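Local coordinates for putative glutathione-regulated potassium-efflux system protein KefB (Vibrio parahaemolyticus RIMD 2210633, PDB 3C85) that is probably part of a potassium:proton antiporter of the CPA2 family, this piece being its nucleotide-binding TrkA-N (RCK-type) domain, which binds AMP, at residues G89-P94 against L111-H116; D95-I100 against Q127-K132. All blocks are in the same frame, centred on the assembly; numbering follows the deposited sequence.

Contact 1. Residues G89-P94 against L111-H116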
ATOM      1  N   GLY A  89       8.301 -20.005 -11.079  1.00 28.72           N
ATOM      2  CA  GLY A  89       9.733 -20.120 -10.905  1.00 28.94           C
ATOM      3  C   GLY A  89      10.148 -19.526  -9.590  1.00 28.52           C
ATOM      4  O   GLY A  89       9.395 -18.785  -8.987  1.00 28.14           O
ATOM      5  N   ASP A  90      11.346 -19.876  -9.144  1.00 28.83           N
ATOM      6  CA  ASP A  90      11.877 -19.378  -7.855  1.00 29.47           C
ATOM      7  C   ASP A  90      12.959 -18.358  -8.173  1.00 29.17           C
ATOM      8  O   ASP A  90      14.087 -18.738  -8.518  1.00 29.54           O
ATOM      9  CB  ASP A  90      12.448 -20.563  -7.057  1.00 29.51           C
ATOM     10  CG  ASP A  90      13.078 -20.160  -5.713  1.00 30.77           C
ATOM     11  OD1 ASP A  90      13.196 -18.952  -5.388  1.00 28.75           O
ATOM     12  OD2 ASP A  90      13.507 -21.094  -4.990  1.00 34.90           O
ATOM     13  N   ALA A  91      12.624 -17.066  -8.053  1.00 29.16           N
ATOM     14  CA  ALA A  91      13.583 -16.006  -8.367  1.00 29.28           C
ATOM     15  C   ALA A  91      14.828 -15.947  -7.434  1.00 30.18           C
ATOM     16  O   ALA A  91      15.763 -15.215  -7.731  1.00 30.27           O
ATOM     17  CB  ALA A  91      12.904 -14.658  -8.490  1.00 29.23           C
ATOM     18  N   THR A  92      14.868 -16.749  -6.367  1.00 30.58           N
ATOM     19  CA  THR A  92      16.075 -16.840  -5.524  1.00 32.43           C
ATOM     20  C   THR A  92      17.064 -17.906  -6.007  1.00 33.27           C
ATOM     21  O   THR A  92      18.189 -18.025  -5.487  1.00 34.17           O
ATOM     22  CB  THR A  92      15.739 -17.139  -4.027  1.00 32.60           C
ATOM     23  OG1 THR A  92      15.223 -18.475  -3.925  1.00 33.50           O
ATOM     24  CG2 THR A  92      14.709 -16.193  -3.501  1.00 31.68           C
ATOM     25  N   ASP A  93      16.650 -18.697  -6.990  1.00 34.00           N
ATOM     26  CA  ASP A  93      17.432 -19.865  -7.443  1.00 35.51           C
ATOM     27  C   ASP A  93      18.255 -19.493  -8.666  1.00 35.60           C
ATOM     28  O   ASP A  93      17.668 -19.093  -9.674  1.00 35.74           O
ATOM     29  CB  ASP A  93      16.447 -20.984  -7.775  1.00 36.37           C
ATOM     30  CG  ASP A  93      17.121 -22.306  -8.050  1.00 39.31           C
ATOM     31  OD1 ASP A  93      18.348 -22.333  -8.250  1.00 41.34           O
ATOM     32  OD2 ASP A  93      16.400 -23.320  -8.091  1.00 42.81           O
ATOM     33  N   PRO A  94      19.616 -19.591  -8.587  1.00 36.62           N
ATOM     34  CA  PRO A  94      20.493 -19.366  -9.738  1.00 36.84           C
ATOM     35  C   PRO A  94      20.126 -20.162 -10.974  1.00 38.23           C
ATOM     36  O   PRO A  94      20.381 -19.695 -12.086  1.00 38.58           O
ATOM     37  CB  PRO A  94      21.891 -19.837  -9.255  1.00 36.83           C
ATOM     38  CG  PRO A  94      21.709 -20.432  -7.931  1.00 38.10           C
ATOM     39  CD  PRO A  94      20.402 -19.886  -7.370  1.00 36.59           C
ATOM     40  N   LEU A 111      10.854  -5.842  -7.148  1.00 20.58           N
ATOM     41  CA  LEU A 111      11.081  -6.869  -6.184  1.00 21.68           C
ATOM     42  C   LEU A 111       9.897  -6.936  -5.193  1.00 21.56           C
ATOM     43  O   LEU A 111       9.764  -6.120  -4.340  1.00 21.60           O
ATOM     44  CB  LEU A 111      12.384  -6.631  -5.454  1.00 21.40           C
ATOM     45  CG  LEU A 111      13.664  -6.493  -6.272  1.00 22.79           C
ATOM     46  CD1 LEU A 111      14.840  -6.338  -5.337  1.00 23.03           C
ATOM     47  CD2 LEU A 111      13.795  -7.667  -7.087  1.00 25.10           C
ATOM     48  N   ALA A 112       9.041  -7.922  -5.371  1.00 21.72           N
ATOM     49  CA  ALA A 112       7.792  -8.038  -4.648  1.00 22.10           C
ATOM     50  C   ALA A 112       7.572  -9.414  -4.047  1.00 23.23           C
ATOM     51  O   ALA A 112       6.487  -9.904  -4.011  1.00 23.42           O
ATOM     52  CB  ALA A 112       6.690  -7.675  -5.499  1.00 20.87           C
HETATM   53  N   MSE A 113       8.668 -10.031  -3.620  1.00 20.00           N
HETATM   54  CA  MSE A 113       8.618 -11.352  -3.014  1.00 20.00           C
HETATM   55  C   MSE A 113       7.953 -11.240  -1.655  1.00 20.00           C
HETATM   56  O   MSE A 113       7.818 -10.143  -1.113  1.00 20.00           O
HETATM   57  CB  MSE A 113      10.026 -11.931  -2.868  1.00 20.00           C
HETATM   58  CG  MSE A 113      10.887 -11.794  -4.114  1.00 20.00           C
HETATM   59 SE   MSE A 113      10.717 -13.318  -5.317  1.00 20.00          SE
HETATM   60  CE  MSE A 113      12.556 -13.961  -5.252  1.00 20.00           C
ATOM     61  N   PRO A 114       7.532 -12.370  -1.104  1.00 26.69           N
ATOM     62  CA  PRO A 114       6.847 -12.347   0.171  1.00 27.67           C
ATOM     63  C   PRO A 114       7.770 -12.419   1.365  1.00 28.54           C
ATOM     64  O   PRO A 114       7.349 -12.166   2.438  1.00 30.32           O
ATOM     65  CB  PRO A 114       5.967 -13.589   0.097  1.00 28.31           C
ATOM     66  CG  PRO A 114       6.620 -14.451  -0.707  1.00 25.83           C
ATOM     67  CD  PRO A 114       7.496 -13.716  -1.651  1.00 27.92           C
ATOM     68  N   HIS A 115       9.011 -12.765   1.158  1.00 26.96           N
ATOM     69  CA  HIS A 115       9.985 -12.853   2.201  1.00 27.17           C
ATOM     70  C   HIS A 115      11.072 -11.850   1.905  1.00 26.97           C
ATOM     71  O   HIS A 115      11.569 -11.819   0.805  1.00 26.62           O
ATOM     72  CB  HIS A 115      10.545 -14.246   2.199  1.00 25.82           C
ATOM     73  CG  HIS A 115      11.473 -14.553   3.323  1.00 28.58           C
ATOM     74  ND1 HIS A 115      11.143 -14.386   4.637  1.00 28.80           N
ATOM     75  CD2 HIS A 115      12.711 -15.076   3.315  1.00 29.55           C
ATOM     76  CE1 HIS A 115      12.142 -14.778   5.388  1.00 30.55           C
ATOM     77  NE2 HIS A 115      13.104 -15.202   4.609  1.00 30.70           N
ATOM     78  N   HIS A 116      11.405 -11.008   2.883  1.00 27.54           N
ATOM     79  CA  HIS A 116      12.351  -9.919   2.606  1.00 28.34           C
ATOM     80  C   HIS A 116      13.692 -10.404   2.062  1.00 28.47           C
ATOM     81  O   HIS A 116      14.236  -9.808   1.129  1.00 27.99           O
ATOM     82  CB  HIS A 116      12.595  -9.050   3.828  1.00 29.00           C
ATOM     83  CG  HIS A 116      13.756  -8.117   3.654  1.00 32.17           C
ATOM     84  ND1 HIS A 116      13.757  -7.109   2.707  1.00 34.42           N
ATOM     85  CD2 HIS A 116      14.969  -8.067   4.263  1.00 33.83           C
ATOM     86  CE1 HIS A 116      14.911  -6.466   2.760  1.00 34.08           C
ATOM     87  NE2 HIS A 116      15.666  -7.027   3.690  1.00 35.45           N
TER
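Two loops at the carboxyl ends of parallel strands face each other here; their closest CA atoms, those of Ala-91 and Met-113, are 8.7 Å apart, and no hydrogen bond joins them. The site belongs to a Rossmann-type fold, in which such strand-to-helix loops form the nucleotide pocket: Asp-90, Ala-91 and His-115 all bind AMP, though none is bound to this chain. The gap is bridged by Met-113, a selenomethionine. Its CG lies anti to the carbonyl carbon (chi1 -47°), and bends at chi2 and chi3 bring the terminal methyl, CE, to the facing loop. Met-113 CE meets Ala-91 CB at 3.3 Å, tighter than an ordinary carbon contact, and Thr-92 CG2 at 3.6 Å; the selenium stands farther back. Leu-45 of strand 42-45 and Ala-122 of helix 116-128 also touch the Met-113 side chain. The receiving loop is shaped by a type I turn from Asp-90 to Asp-93, closed by Asp-93 N to Asp-90 O, and by an Asx turn. In the latter, Asp-90 OD1 accepts from Thr-92 N at 2.9 Å and is shared with Thr-92 OG1, both approaching from the same face of the carboxylate, the hydroxyl on the syn side at 2.5 Å.

Contact 2. Residues D95-I100 against Q127-K132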
ATOM      1  N   ASP A  95      19.572 -21.363 -10.785  1.00 38.96           N
ATOM      2  CA  ASP A  95      19.161 -22.234 -11.891  1.00 39.94           C
ATOM      3  C   ASP A  95      17.940 -21.668 -12.633  1.00 39.13           C
ATOM      4  O   ASP A  95      17.794 -21.881 -13.836  1.00 39.71           O
ATOM      5  CB  ASP A  95      18.817 -23.639 -11.382  1.00 41.11           C
ATOM      6  CG  ASP A  95      20.038 -24.446 -10.993  1.00 45.73           C
ATOM      7  OD1 ASP A  95      21.187 -23.965 -11.158  1.00 48.80           O
ATOM      8  OD2 ASP A  95      19.836 -25.595 -10.518  1.00 50.61           O
ATOM      9  N   PHE A  96      17.065 -20.971 -11.922  1.00 37.78           N
ATOM     10  CA  PHE A  96      15.968 -20.241 -12.565  1.00 37.05           C
ATOM     11  C   PHE A  96      16.550 -19.182 -13.485  1.00 36.86           C
ATOM     12  O   PHE A  96      16.194 -19.117 -14.643  1.00 36.70           O
ATOM     13  CB  PHE A  96      15.045 -19.573 -11.552  1.00 36.25           C
ATOM     14  CG  PHE A  96      14.061 -18.630 -12.179  1.00 35.89           C
ATOM     15  CD1 PHE A  96      12.953 -19.125 -12.847  1.00 35.13           C
ATOM     16  CD2 PHE A  96      14.267 -17.251 -12.146  1.00 36.28           C
ATOM     17  CE1 PHE A  96      12.019 -18.262 -13.435  1.00 34.75           C
ATOM     18  CE2 PHE A  96      13.346 -16.386 -12.743  1.00 38.00           C
ATOM     19  CZ  PHE A  96      12.224 -16.907 -13.410  1.00 36.37           C
ATOM     20  N   TRP A  97      17.467 -18.369 -12.964  1.00 36.42           N
ATOM     21  CA  TRP A  97      18.058 -17.283 -13.733  1.00 36.89           C
ATOM     22  C   TRP A  97      18.873 -17.746 -14.942  1.00 38.58           C
ATOM     23  O   TRP A  97      18.994 -17.017 -15.942  1.00 37.73           O
ATOM     24  CB  TRP A  97      18.861 -16.380 -12.806  1.00 36.68           C
ATOM     25  CG  TRP A  97      17.945 -15.560 -11.928  1.00 35.42           C
ATOM     26  CD1 TRP A  97      17.562 -15.827 -10.647  1.00 35.44           C
ATOM     27  CD2 TRP A  97      17.248 -14.374 -12.323  1.00 34.51           C
ATOM     28  NE1 TRP A  97      16.682 -14.840 -10.193  1.00 33.89           N
ATOM     29  CE2 TRP A  97      16.465 -13.950 -11.211  1.00 36.02           C
ATOM     30  CE3 TRP A  97      17.208 -13.625 -13.510  1.00 35.81           C
ATOM     31  CZ2 TRP A  97      15.660 -12.808 -11.247  1.00 34.49           C
ATOM     32  CZ3 TRP A  97      16.402 -12.486 -13.547  1.00 36.80           C
ATOM     33  CH2 TRP A  97      15.641 -12.093 -12.419  1.00 36.84           C
ATOM     34  N   GLU A  98      19.368 -18.960 -14.869  1.00 39.19           N
ATOM     35  CA  GLU A  98      20.152 -19.515 -15.951  1.00 42.07           C
ATOM     36  C   GLU A  98      19.269 -19.838 -17.145  1.00 41.77           C
ATOM     37  O   GLU A  98      19.740 -19.903 -18.240  1.00 41.75           O
ATOM     38  CB  GLU A  98      20.935 -20.739 -15.490  1.00 42.56           C
ATOM     39  CG  GLU A  98      22.365 -20.438 -15.092  1.00 49.11           C
ATOM     40  CD  GLU A  98      23.273 -20.325 -16.288  1.00 55.07           C
ATOM     41  OE1 GLU A  98      23.354 -21.290 -17.047  1.00 59.20           O
ATOM     42  OE2 GLU A  98      23.892 -19.265 -16.486  1.00 58.33           O
ATOM     43  N   ARG A  99      17.985 -20.004 -16.902  1.00 41.74           N
ATOM     44  CA  ARG A  99      17.021 -20.300 -17.951  1.00 42.48           C
ATOM     45  C   ARG A  99      16.657 -19.071 -18.775  1.00 42.79           C
ATOM     46  O   ARG A  99      16.124 -19.207 -19.862  1.00 42.25           O
ATOM     47  CB  ARG A  99      15.760 -20.927 -17.357  1.00 42.67           C
ATOM     48  CG  ARG A  99      15.958 -22.320 -16.726  1.00 43.04           C
ATOM     49  CD  ARG A  99      14.767 -22.691 -15.863  1.00 43.92           C
ATOM     50  NE  ARG A  99      13.544 -22.852 -16.658  1.00 45.26           N
ATOM     51  CZ  ARG A  99      12.302 -22.848 -16.165  1.00 45.49           C
ATOM     52  NH1 ARG A  99      12.103 -22.698 -14.867  1.00 44.18           N
ATOM     53  NH2 ARG A  99      11.257 -22.996 -16.978  1.00 44.61           N
ATOM     54  N   ILE A 100      16.947 -17.877 -18.267  1.00 44.24           N
ATOM     55  CA  ILE A 100      16.414 -16.637 -18.855  1.00 46.03           C
ATOM     56  C   ILE A 100      17.303 -16.044 -19.955  1.00 47.73           C
ATOM     57  O   ILE A 100      18.479 -15.751 -19.738  1.00 47.93           O
ATOM     58  CB  ILE A 100      16.041 -15.578 -17.776  1.00 45.58           C
ATOM     59  CG1 ILE A 100      14.920 -16.121 -16.879  1.00 45.45           C
ATOM     60  CG2 ILE A 100      15.603 -14.274 -18.430  1.00 44.65           C
ATOM     61  CD1 ILE A 100      14.551 -15.230 -15.715  1.00 46.35           C
ATOM     62  N   GLN A 127      22.128  -9.000 -10.303  1.00 37.02           N
ATOM     63  CA  GLN A 127      23.432  -8.333 -10.353  1.00 39.19           C
ATOM     64  C   GLN A 127      24.535  -9.208 -10.930  1.00 40.87           C
ATOM     65  O   GLN A 127      25.429  -8.730 -11.655  1.00 41.84           O
ATOM     66  CB  GLN A 127      23.835  -7.849  -8.977  1.00 38.55           C
ATOM     67  CG  GLN A 127      23.017  -6.676  -8.564  1.00 38.39           C
ATOM     68  CD  GLN A 127      23.172  -6.337  -7.113  1.00 37.16           C
ATOM     69  OE1 GLN A 127      22.904  -5.214  -6.725  1.00 37.01           O
ATOM     70  NE2 GLN A 127      23.588  -7.310  -6.296  1.00 37.05           N
ATOM     71  N   ARG A 128      24.482 -10.498 -10.647  1.00 42.74           N
ATOM     72  CA  ARG A 128      25.527 -11.320 -11.203  1.00 45.12           C
ATOM     73  C   ARG A 128      25.303 -11.763 -12.657  1.00 45.78           C
ATOM     74  O   ARG A 128      26.209 -12.323 -13.285  1.00 45.74           O
ATOM     75  CB  ARG A 128      25.971 -12.416 -10.240  1.00 46.35           C
ATOM     76  CG  ARG A 128      25.030 -13.501  -9.982  1.00 49.19           C
ATOM     77  CD  ARG A 128      25.578 -14.318  -8.825  1.00 56.03           C
ATOM     78  NE  ARG A 128      25.334 -15.742  -9.036  1.00 59.84           N
ATOM     79  CZ  ARG A 128      26.222 -16.587  -9.549  1.00 61.89           C
ATOM     80  NH1 ARG A 128      27.437 -16.165  -9.890  1.00 62.79           N
ATOM     81  NH2 ARG A 128      25.896 -17.869  -9.709  1.00 61.64           N
ATOM     82  N   ARG A 129      24.117 -11.468 -13.193  1.00 45.62           N
ATOM     83  CA  ARG A 129      23.868 -11.554 -14.638  1.00 46.45           C
ATOM     84  C   ARG A 129      24.045 -10.202 -15.326  1.00 45.47           C
ATOM     85  O   ARG A 129      23.687 -10.065 -16.486  1.00 45.62           O
ATOM     86  CB  ARG A 129      22.458 -12.087 -14.928  1.00 47.27           C
ATOM     87  CG  ARG A 129      22.366 -13.608 -15.026  1.00 50.50           C
ATOM     88  CD  ARG A 129      22.212 -14.235 -13.664  1.00 54.22           C
ATOM     89  NE  ARG A 129      22.481 -15.676 -13.652  1.00 57.18           N
ATOM     90  CZ  ARG A 129      22.361 -16.417 -12.550  1.00 58.20           C
ATOM     91  NH1 ARG A 129      21.974 -15.833 -11.413  1.00 56.07           N
ATOM     92  NH2 ARG A 129      22.603 -17.726 -12.580  1.00 56.94           N
ATOM     93  N   ASN A 130      24.571  -9.217 -14.601  1.00 43.90           N
ATOM     94  CA  ASN A 130      24.863  -7.871 -15.136  1.00 43.18           C
ATOM     95  C   ASN A 130      23.714  -7.060 -15.748  1.00 41.81           C
ATOM     96  O   ASN A 130      23.926  -6.282 -16.670  1.00 40.99           O
ATOM     97  CB  ASN A 130      26.049  -7.905 -16.122  1.00 44.43           C
ATOM     98  CG  ASN A 130      27.350  -8.251 -15.443  1.00 47.69           C
ATOM     99  OD1 ASN A 130      27.877  -9.352 -15.611  1.00 50.74           O
ATOM    100  ND2 ASN A 130      27.867  -7.317 -14.648  1.00 50.07           N
ATOM    101  N   TYR A 131      22.507  -7.190 -15.159  1.00 40.66           N
ATOM    102  CA  TYR A 131      21.268  -6.468 -15.535  1.00 39.14           C
ATOM    103  C   TYR A 131      21.516  -4.994 -15.491  1.00 39.89           C
ATOM    104  O   TYR A 131      22.061  -4.500 -14.563  1.00 40.58           O
ATOM    105  CB  TYR A 131      20.062  -6.804 -14.608  1.00 38.00           C
ATOM    106  CG  TYR A 131      18.819  -5.887 -14.737  1.00 34.93           C
ATOM    107  CD1 TYR A 131      18.040  -5.878 -15.883  1.00 32.56           C
ATOM    108  CD2 TYR A 131      18.431  -5.047 -13.713  1.00 33.75           C
ATOM    109  CE1 TYR A 131      16.925  -5.041 -16.004  1.00 31.52           C
ATOM    110  CE2 TYR A 131      17.319  -4.225 -13.820  1.00 31.04           C
ATOM    111  CZ  TYR A 131      16.569  -4.218 -14.959  1.00 30.16           C
ATOM    112  OH  TYR A 131      15.487  -3.407 -15.064  1.00 31.32           O
ATOM    113  N   LYS A 132      21.113  -4.308 -16.524  1.00 40.51           N
ATOM    114  CA  LYS A 132      21.360  -2.898 -16.562  1.00 40.23           C
ATOM    115  C   LYS A 132      20.197  -1.998 -16.275  1.00 38.92           C
ATOM    116  O   LYS A 132      20.412  -0.835 -16.062  1.00 39.54           O
ATOM    117  CB  LYS A 132      22.041  -2.475 -17.854  1.00 41.77           C
ATOM    118  CG  LYS A 132      23.477  -3.014 -17.998  1.00 41.62           C
ATOM    119  CD  LYS A 132      24.125  -2.571 -19.266  1.00 44.58           C
ATOM    120  CE  LYS A 132      25.510  -3.118 -19.388  1.00 44.87           C
ATOM    121  NZ  LYS A 132      26.213  -2.716 -20.654  1.00 49.60           N
TER
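The short helix 94-98 meets the carboxyl end of helix 116-128, where the closest CA atoms are those of Trp-97 and Arg-129, 8.2 Å apart. Both elements are connections of the Rossmann-type sheet, and the second helix finishes in a Schellman motif: Asn-130, with positive phi, is the C-prime residue, Asn-130 N bonds to Gln-127 O and Tyr-131 N to Leu-126 O. Arg-129, the residue before Asn-130 within this motif, supplies the bridge. Its chain bends at chi2 (84°) and then runs extended, carrying the guanidinium across to the short helix. One face of this flat group lies against the beta carbon of Trp-97, which sits over its centre, with Arg-129 CZ and Trp-97 CB 3.5 Å apart. The contact is thus made chiefly with the tryptophan's methylene; Arg-129 NH1 is also 4.1 Å from Trp-97 CG, but it approaches the indole obliquely, although the two planes are inclined by only 25°. The indole itself extends toward the sheet, where it touches Leu-43 and Leu-45, and its NE1 is probably hydrogen-bonded to Ala-91 O. Phe-96 CD2 lies over one indole face, offset toward the rim. Glu-98 comes to the guanidinium from another direction, its CG at the edge near the plane, 3.7 Å from Arg-129 NH2. The Glu-98 chain bends at chi2, and its carboxylate lies near the arginine; some electrostatic attraction is probable, but Glu-98 OE2 and Arg-129 NH2 are 4.4 Å apart, too far for a salt bridge.

Contacts 1 and 2 are consecutive along helix 116-128: one lies at the loop entering it, the other at its end, while 89-94 runs directly into 95-100. Their centres are 13 Å apart, yet they touch. They are joined by the probable hydrogen bond between Trp-97 NE1 and Ala-91 O, 2.7 Å, which ties contact 2 to an AMP-binding residue of contact 1. Pro-94 O also lies 3.0 Å from Arg-129 NH2, and Asp-90 O packs on Phe-96 CB. Contact 1 is the one at the nucleotide site: the Met-113 side chain is about 7 Å from that of Glu-70, another AMP-binding residue. The Trp-97 side chain is about 4 Å from that of Ala-91 and about 7 Å from that of Asp-90, consistent with a second-shell position for contact 2.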